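Local coordinates for cell surface protein (Faecalibacterium prausnitzii A2-165, PDB 4GT6), which is of unknown function but, as an extracellular protein with BspA-type leucine-rich repeats in this fragment, probably binds other proteins at the cell surface, at residues 33-38 and 66-71; 88-93 and 113-118. One frame throughout, in Å; residues are numbered along the deposited sequence.

After the N-terminal strands 9-11, 14-18 and 24-29, the chain passes through 33-38, runs out through strands 41-44 and 47-54, and comes back at 66-71, where contact 1 closes the loop by pairing strand 35-37 with strand 68-71. Only after that does contact 2 open: it starts at 88-93 and closes at 113-118, so the two follow one another in series, neither nesting nor crossing. Strand 68-71 lies next to strand 91-94, and the backbone bonds Ile71 N to Thr93 O and Thr67 O to Lys90 N join the contacts directly, with centres about 10 Å apart. Together they tie four successive passes of the chain at the N-terminal end of the leucine-rich repeat solenoid.

Contact 1: 33-38 and 66-71; sequences EHRITI and LTSVQI
Ile36 and Gln70 anchor this parallel strand pairing. Ile36 N donates to Ser68 O at 2.9 Å. Ile36 O receives Gln70 N at 2.8 Å, and Gln70 O in turn accepts Ile38 N, giving the alternating bonds of parallel β-strands. A water donates to Ile36 O as well and also bonds Ser68 OG, so that carbonyl is gripped from two quarters. On the buried face, Ile36 crosses Leu66 at about a right angle; with CG1 beside its backbone N (chi1 -71°), Ile36 brings this carbon within 3.5 Å of Leu66 CD1, a tight fit. Gln70 lies on the other face, extended alongside Thr37, its OE1 3.4 Å from Thr37 CG2. There too, Ser68 OG sits over the centre of the Arg35 guanidinium, 3.1 Å from Arg35 CZ; the hydroxyl meets the flat face, where the N-H groups do not point, and no hydrogen bond forms. Just ahead of the strands, His34 O takes Thr67 N at 2.8 Å, in the carbonyl plane. Strand 68-71 is the middle of a three-stranded parallel sheet, flanked by strand 91-94, while Phe59 and Tyr14 of strand 14-18 pack against Ile36 and Ile38 on the inner side.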
ATOM      1  N   GLU A  33     -19.309   4.445 -26.978  1.00 16.32           N
ATOM      2  CA  GLU A  33     -20.296   4.918 -25.989  1.00 16.13           C
ATOM      3  C   GLU A  33     -19.626   5.411 -24.708  1.00 18.59           C
ATOM      4  O   GLU A  33     -18.514   4.974 -24.387  1.00 16.52           O
ATOM      5  CB  GLU A  33     -21.263   3.770 -25.618  1.00 17.05           C
ATOM      6  CG  GLU A  33     -22.039   3.212 -26.802  1.00 22.29           C
ATOM      7  CD  GLU A  33     -22.688   1.881 -26.476  1.00 32.11           C
ATOM      8  OE1 GLU A  33     -21.990   0.838 -26.495  1.00 23.46           O
ATOM      9  OE2 GLU A  33     -23.890   1.895 -26.134  1.00 23.45           O
ATOM     10  N   HIS A  34     -20.317   6.291 -23.969  1.00 16.76           N
ATOM     11  CA  HIS A  34     -19.883   6.798 -22.669  1.00 17.09           C
ATOM     12  C   HIS A  34     -20.657   6.093 -21.545  1.00 18.66           C
ATOM     13  O   HIS A  34     -20.257   6.180 -20.383  1.00 17.11           O
ATOM     14  CB  HIS A  34     -20.003   8.335 -22.572  1.00 18.40           C
ATOM     15  CG  HIS A  34     -21.405   8.841 -22.694  1.00 22.78           C
ATOM     16  ND1 HIS A  34     -21.983   9.095 -23.930  1.00 26.34           N
ATOM     17  CD2 HIS A  34     -22.293   9.146 -21.723  1.00 24.60           C
ATOM     18  CE1 HIS A  34     -23.216   9.509 -23.667  1.00 25.79           C
ATOM     19  NE2 HIS A  34     -23.438   9.570 -22.352  1.00 25.45           N
ATOM     20  N   ARG A  35     -21.765   5.414 -21.894  1.00 16.77           N
ATOM     21  CA  ARG A  35     -22.555   4.563 -20.981  1.00 16.32           C
ATOM     22  C   ARG A  35     -22.555   3.171 -21.589  1.00 19.99           C
ATOM     23  O   ARG A  35     -23.175   2.947 -22.635  1.00 19.55           O
ATOM     24  CB  ARG A  35     -23.998   5.064 -20.783  1.00 20.70           C
ATOM     25  CG  ARG A  35     -24.124   6.501 -20.320  1.00 24.97           C
ATOM     26  CD  ARG A  35     -25.554   6.801 -19.840  1.00 35.75           C
ATOM     27  NE  ARG A  35     -25.862   6.086 -18.590  1.00 59.11           N
ATOM     28  CZ  ARG A  35     -25.432   6.444 -17.378  1.00 72.65           C
ATOM     29  NH1 ARG A  35     -24.673   7.523 -17.226  1.00 61.06           N
ATOM     30  NH2 ARG A  35     -25.741   5.715 -16.315  1.00 54.98           N
ATOM     31  N   ILE A  36     -21.799   2.268 -20.983  1.00 15.11           N
ATOM     32  CA  ILE A  36     -21.595   0.923 -21.525  1.00 14.79           C
ATOM     33  C   ILE A  36     -22.572  -0.061 -20.896  1.00 19.19           C
ATOM     34  O   ILE A  36     -22.795  -0.036 -19.687  1.00 19.11           O
ATOM     35  CB  ILE A  36     -20.113   0.495 -21.306  1.00 17.48           C
ATOM     36  CG1 ILE A  36     -19.155   1.294 -22.233  1.00 18.30           C
ATOM     37  CG2 ILE A  36     -19.885  -1.043 -21.448  1.00 18.30           C
ATOM     38  CD1 ILE A  36     -19.185   0.878 -23.700  1.00 24.47           C
ATOM     39  N   THR A  37     -23.141  -0.915 -21.741  1.00 17.68           N
ATOM     40  CA  THR A  37     -23.999  -2.012 -21.328  1.00 18.20           C
ATOM     41  C   THR A  37     -23.393  -3.288 -21.902  1.00 21.26           C
ATOM     42  O   THR A  37     -23.481  -3.525 -23.113  1.00 19.62           O
ATOM     43  CB  THR A  37     -25.455  -1.812 -21.789  1.00 26.60           C
ATOM     44  OG1 THR A  37     -25.928  -0.593 -21.245  1.00 26.85           O
ATOM     45  CG2 THR A  37     -26.360  -2.970 -21.349  1.00 25.91           C
ATOM     46  N   ILE A  38     -22.782  -4.104 -21.034  1.00 17.58           N
ATOM     47  CA  ILE A  38     -22.184  -5.364 -21.474  1.00 15.36           C
ATOM     48  C   ILE A  38     -23.330  -6.314 -21.819  1.00 18.02           C
ATOM     49  O   ILE A  38     -24.259  -6.418 -21.029  1.00 17.55           O
ATOM     50  CB  ILE A  38     -21.238  -5.952 -20.378  1.00 17.16           C
ATOM     51  CG1 ILE A  38     -20.062  -4.974 -19.996  1.00 17.72           C
ATOM     52  CG2 ILE A  38     -20.751  -7.367 -20.766  1.00 16.74           C
ATOM     53  CD1 ILE A  38     -19.051  -4.686 -21.106  1.00 21.64           C
ATOM     54  N   LEU A  66     -15.953   7.927 -20.791  1.00 13.86           N
ATOM     55  CA  LEU A  66     -16.643   6.775 -20.191  1.00 13.69           C
ATOM     56  C   LEU A  66     -17.049   7.120 -18.781  1.00 16.05           C
ATOM     57  O   LEU A  66     -16.176   7.404 -17.950  1.00 15.90           O
ATOM     58  CB  LEU A  66     -15.773   5.507 -20.204  1.00 12.57           C
ATOM     59  CG  LEU A  66     -16.425   4.267 -19.567  1.00 15.32           C
ATOM     60  CD1 LEU A  66     -17.677   3.809 -20.345  1.00 15.09           C
ATOM     61  CD2 LEU A  66     -15.409   3.106 -19.443  1.00 17.84           C
ATOM     62  N   THR A  67     -18.366   7.110 -18.517  1.00 14.38           N
ATOM     63  CA  THR A  67     -18.883   7.515 -17.205  0.67 13.88           C
ATOM     64  C   THR A  67     -19.482   6.339 -16.412  1.00 15.12           C
ATOM     65  O   THR A  67     -19.478   6.376 -15.178  1.00 12.99           O
ATOM     66  CB  THR A  67     -19.903   8.693 -17.383  0.67 15.84           C
ATOM     67  OG1 THR A  67     -20.030   9.396 -16.155  0.67 12.92           O
ATOM     68  CG2 THR A  67     -21.277   8.258 -17.904  0.67 16.28           C
ATOM     69  N   SER A  68     -20.041   5.344 -17.098  1.00 13.02           N
ATOM     70  CA  SER A  68     -20.690   4.242 -16.392  1.00 13.12           C
ATOM     71  C   SER A  68     -20.644   2.957 -17.185  1.00 16.30           C
ATOM     72  O   SER A  68     -20.558   2.972 -18.413  1.00 14.65           O
ATOM     73  CB  SER A  68     -22.153   4.596 -16.096  1.00 15.69           C
ATOM     74  OG  SER A  68     -22.911   4.657 -17.292  1.00 20.80           O
ATOM     75  N   VAL A  69     -20.658   1.839 -16.451  1.00 13.91           N
ATOM     76  CA  VAL A  69     -20.649   0.498 -17.014  1.00 13.35           C
ATOM     77  C   VAL A  69     -21.701  -0.334 -16.290  1.00 16.93           C
ATOM     78  O   VAL A  69     -21.753  -0.352 -15.060  1.00 17.26           O
ATOM     79  CB  VAL A  69     -19.231  -0.142 -16.882  1.00 16.75           C
ATOM     80  CG1 VAL A  69     -19.263  -1.634 -17.237  1.00 17.25           C
ATOM     81  CG2 VAL A  69     -18.198   0.596 -17.731  1.00 15.40           C
ATOM     82  N   GLN A  70     -22.529  -1.019 -17.055  1.00 14.60           N
ATOM     83  CA  GLN A  70     -23.507  -1.932 -16.520  1.00 15.53           C
ATOM     84  C   GLN A  70     -23.102  -3.317 -16.968  1.00 17.73           C
ATOM     85  O   GLN A  70     -22.822  -3.524 -18.160  1.00 16.46           O
ATOM     86  CB  GLN A  70     -24.905  -1.563 -17.020  1.00 18.18           C
ATOM     87  CG  GLN A  70     -25.949  -2.525 -16.552  1.00 28.15           C
ATOM     88  CD  GLN A  70     -27.249  -2.193 -17.206  1.00 46.82           C
ATOM     89  OE1 GLN A  70     -27.639  -2.784 -18.222  1.00 43.45           O
ATOM     90  NE2 GLN A  70     -27.937  -1.248 -16.625  1.00 27.35           N
ATOM     91  N   ILE A  71     -23.063  -4.258 -16.005  1.00 15.15           N
ATOM     92  CA  ILE A  71     -22.669  -5.652 -16.208  0.50 14.55           C
ATOM     93  C   ILE A  71     -23.882  -6.569 -15.980  1.00 19.35           C
ATOM     94  O   ILE A  71     -24.559  -6.387 -14.966  1.00 20.69           O
ATOM     95  CB  ILE A  71     -21.511  -5.982 -15.214  0.50 16.63           C
ATOM     96  CG1 ILE A  71     -20.303  -5.011 -15.373  0.50 15.73           C
ATOM     97  CG2 ILE A  71     -21.077  -7.454 -15.282  0.50 16.11           C
ATOM     98  CD1 ILE A  71     -19.014  -5.368 -14.508  0.50 20.46           C
TER
HETATM   99  O   HOH W   1     -23.864   2.154 -18.158  1.00 19.86           O

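Contact 2: 88-93 and 113-118; sequences SLKRVT and CSELTD
A stacking of two successive coils of the leucine-rich repeat solenoid brings Leu89, Lys90 and Val92 against Glu115, Leu116 and Asp118, the loop and strand of 88-93 lying against a turn and loop at 113-118. A type I β-turn from Cys113 to Leu116 shapes the second coil, and a single backbone bridge, Arg91 with Asp118, joins them. Inward, the leucines stack coil on coil in the manner of the repeat: Leu116 CD1 comes 3.9 Å from Val92 CG2 and also faces Leu89 CG, while Leu89 CD2 lies near Cys113 SG. Outward, the salt bridge Lys90 NZ to Glu115 OE1 spans 2.9 Å. The lysine starts away from the neighbouring coil but bends at its second torsion (chi2 -62°), which carries the ammonium back over Glu115, to meet the oxygen from above the carboxylate plane. One water links Lys90 NZ to Glu115 O, and another donates to Glu115 OE1 and bonds Ser88 OG. An alanine in place of Lys90 would probably leave the Glu115 carboxylate without its charged mate and freer to turn, and deprive the first water of its ammonium donor. The backbone holds the rest: Lys90 O accepts Thr117 N at 2.9 Å and, weakly, Asp118 N. Past it, Val92 N donates to Asp118 O at 3.0 Å, the N-H meeting that oxygen almost head-on along its C=O axis.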
ATOM      1  N   SER A  88     -12.678   8.565 -15.694  1.00 11.86           N
ATOM      2  CA  SER A  88     -13.903   9.304 -15.368  1.00 11.96           C
ATOM      3  C   SER A  88     -15.051   8.330 -15.059  1.00 15.88           C
ATOM      4  O   SER A  88     -16.194   8.754 -14.852  1.00 16.84           O
ATOM      5  CB  SER A  88     -14.274  10.253 -16.517  1.00 14.18           C
ATOM      6  OG  SER A  88     -13.401  11.382 -16.510  1.00 17.49           O
ATOM      7  N   LEU A  89     -14.745   7.021 -15.043  1.00 12.69           N
ATOM      8  CA  LEU A  89     -15.745   5.993 -14.758  1.00 11.86           C
ATOM      9  C   LEU A  89     -16.247   6.177 -13.305  1.00 17.13           C
ATOM     10  O   LEU A  89     -15.446   6.108 -12.364  1.00 16.63           O
ATOM     11  CB  LEU A  89     -15.158   4.595 -14.989  1.00 11.03           C
ATOM     12  CG  LEU A  89     -16.042   3.384 -14.616  1.00 13.87           C
ATOM     13  CD1 LEU A  89     -17.314   3.325 -15.490  1.00 14.67           C
ATOM     14  CD2 LEU A  89     -15.242   2.053 -14.810  1.00 15.25           C
ATOM     15  N   LYS A  90     -17.548   6.469 -13.151  1.00 13.65           N
ATOM     16  CA  LYS A  90     -18.147   6.743 -11.827  1.00 13.38           C
ATOM     17  C   LYS A  90     -18.722   5.522 -11.153  1.00 18.54           C
ATOM     18  O   LYS A  90     -18.701   5.430  -9.921  1.00 16.38           O
ATOM     19  CB  LYS A  90     -19.325   7.746 -11.954  1.00 16.04           C
ATOM     20  CG  LYS A  90     -19.024   9.109 -12.584  1.00 23.40           C
ATOM     21  CD  LYS A  90     -18.019   9.890 -11.773  1.00 21.59           C
ATOM     22  CE  LYS A  90     -17.969  11.367 -12.125  1.00 20.83           C
ATOM     23  NZ  LYS A  90     -16.944  12.070 -11.276  1.00 21.60           N
ATOM     24  N   ARG A  91     -19.306   4.615 -11.947  1.00 16.66           N
ATOM     25  CA  ARG A  91     -20.026   3.476 -11.388  0.67 17.00           C
ATOM     26  C   ARG A  91     -19.964   2.249 -12.270  1.00 20.16           C
ATOM     27  O   ARG A  91     -19.955   2.356 -13.504  1.00 18.36           O
ATOM     28  CB  ARG A  91     -21.512   3.861 -11.144  0.67 19.38           C
ATOM     29  CG  ARG A  91     -22.358   4.132 -12.413  0.67 23.65           C
ATOM     30  CD  ARG A  91     -23.669   4.882 -12.158  0.67 28.15           C
ATOM     31  NE  ARG A  91     -23.412   6.192 -11.555  0.67 35.86           N
ATOM     32  CZ  ARG A  91     -23.111   7.301 -12.231  0.67 44.43           C
ATOM     33  NH1 ARG A  91     -23.088   7.296 -13.559  0.67 29.96           N
ATOM     34  NH2 ARG A  91     -22.834   8.422 -11.583  0.67 29.13           N
ATOM     35  N   VAL A  92     -19.965   1.094 -11.631  1.00 18.14           N
ATOM     36  CA  VAL A  92     -19.992  -0.206 -12.279  1.00 19.46           C
ATOM     37  C   VAL A  92     -21.166  -0.893 -11.620  1.00 27.83           C
ATOM     38  O   VAL A  92     -21.054  -1.224 -10.441  1.00 30.39           O
ATOM     39  CB  VAL A  92     -18.647  -0.967 -12.138  1.00 22.99           C
ATOM     40  CG1 VAL A  92     -18.765  -2.341 -12.766  1.00 23.91           C
ATOM     41  CG2 VAL A  92     -17.515  -0.189 -12.804  1.00 22.80           C
ATOM     42  N   THR A  93     -22.310  -1.035 -12.323  1.00 22.99           N
ATOM     43  CA  THR A  93     -23.502  -1.616 -11.703  1.00 22.43           C
ATOM     44  C   THR A  93     -23.950  -2.925 -12.359  1.00 23.25           C
ATOM     45  O   THR A  93     -23.449  -3.299 -13.405  1.00 19.08           O
ATOM     46  CB  THR A  93     -24.658  -0.614 -11.775  1.00 26.90           C
ATOM     47  OG1 THR A  93     -24.945  -0.315 -13.146  1.00 29.57           O
ATOM     48  CG2 THR A  93     -24.394   0.655 -10.954  1.00 33.12           C
ATOM     49  N   CYS A 113      -8.860   4.056 -11.927  1.00 11.26           N
ATOM     50  CA  CYS A 113     -10.263   4.538 -12.054  1.00 11.52           C
ATOM     51  C   CYS A 113     -10.487   5.470 -10.874  1.00 13.20           C
ATOM     52  O   CYS A 113     -11.180   5.137  -9.908  1.00 12.21           O
ATOM     53  CB  CYS A 113     -11.245   3.369 -12.073  1.00 11.18           C
ATOM     54  SG  CYS A 113     -11.097   2.336 -13.560  1.00 14.89           S
ATOM     55  N   SER A 114      -9.866   6.658 -10.978  1.00 12.70           N
ATOM     56  CA  SER A 114      -9.786   7.618  -9.881  0.50 12.95           C
ATOM     57  C   SER A 114     -11.105   8.353  -9.566  1.00 16.01           C
ATOM     58  O   SER A 114     -11.165   9.057  -8.556  1.00 16.46           O
ATOM     59  CB  SER A 114      -8.650   8.612 -10.121  0.50 16.74           C
ATOM     60  OG  SER A 114      -8.921   9.460 -11.221  0.50 15.94           O
ATOM     61  N   GLU A 115     -12.179   8.132 -10.346  1.00 11.85           N
ATOM     62  CA  GLU A 115     -13.477   8.753 -10.043  1.00 11.69           C
ATOM     63  C   GLU A 115     -14.533   7.710  -9.695  1.00 16.18           C
ATOM     64  O   GLU A 115     -15.688   8.061  -9.430  1.00 14.59           O
ATOM     65  CB  GLU A 115     -13.958   9.651 -11.204  1.00 12.96           C
ATOM     66  CG  GLU A 115     -13.095  10.895 -11.243  1.00 15.27           C
ATOM     67  CD  GLU A 115     -13.539  12.036 -12.139  1.00 26.42           C
ATOM     68  OE1 GLU A 115     -14.560  11.888 -12.842  1.00 19.21           O
ATOM     69  OE2 GLU A 115     -12.910  13.114 -12.061  1.00 21.71           O
ATOM     70  N   LEU A 116     -14.115   6.434  -9.631  1.00 13.79           N
ATOM     71  CA  LEU A 116     -15.015   5.315  -9.377  1.00 14.00           C
ATOM     72  C   LEU A 116     -15.489   5.321  -7.905  1.00 17.50           C
ATOM     73  O   LEU A 116     -14.669   5.357  -7.002  1.00 17.49           O
ATOM     74  CB  LEU A 116     -14.292   4.002  -9.737  1.00 13.39           C
ATOM     75  CG  LEU A 116     -15.049   2.705  -9.508  1.00 16.89           C
ATOM     76  CD1 LEU A 116     -16.341   2.610 -10.408  1.00 15.82           C
ATOM     77  CD2 LEU A 116     -14.112   1.516  -9.746  1.00 17.60           C
ATOM     78  N   THR A 117     -16.801   5.406  -7.693  1.00 16.25           N
ATOM     79  CA  THR A 117     -17.359   5.454  -6.325  1.00 16.67           C
ATOM     80  C   THR A 117     -18.289   4.275  -6.007  1.00 23.25           C
ATOM     81  O   THR A 117     -18.391   3.889  -4.840  1.00 23.33           O
ATOM     82  CB  THR A 117     -18.127   6.768  -6.080  1.00 23.34           C
ATOM     83  OG1 THR A 117     -19.160   6.920  -7.062  1.00 24.56           O
ATOM     84  CG2 THR A 117     -17.219   7.988  -6.093  1.00 23.43           C
ATOM     85  N   ASP A 118     -18.976   3.734  -7.022  0.50 19.67           N
ATOM     86  CA  ASP A 118     -19.957   2.661  -6.838  0.50 19.71           C
ATOM     87  C   ASP A 118     -19.468   1.375  -7.459  0.50 23.88           C
ATOM     88  O   ASP A 118     -19.374   1.282  -8.685  0.50 23.59           O
ATOM     89  CB  ASP A 118     -21.318   3.069  -7.441  0.50 22.02           C
ATOM     90  CG  ASP A 118     -21.922   4.350  -6.888  0.50 33.10           C
ATOM     91  OD1 ASP A 118     -21.503   4.785  -5.791  0.50 32.58           O
ATOM     92  OD2 ASP A 118     -22.823   4.912  -7.547  0.50 42.74           O
TER
HETATM   93  O   HOH W   2     -14.531  13.413 -15.010  1.00 17.86           O
HETATM   94  O   HOH W   3     -16.659  10.470  -8.766  1.00 18.99           O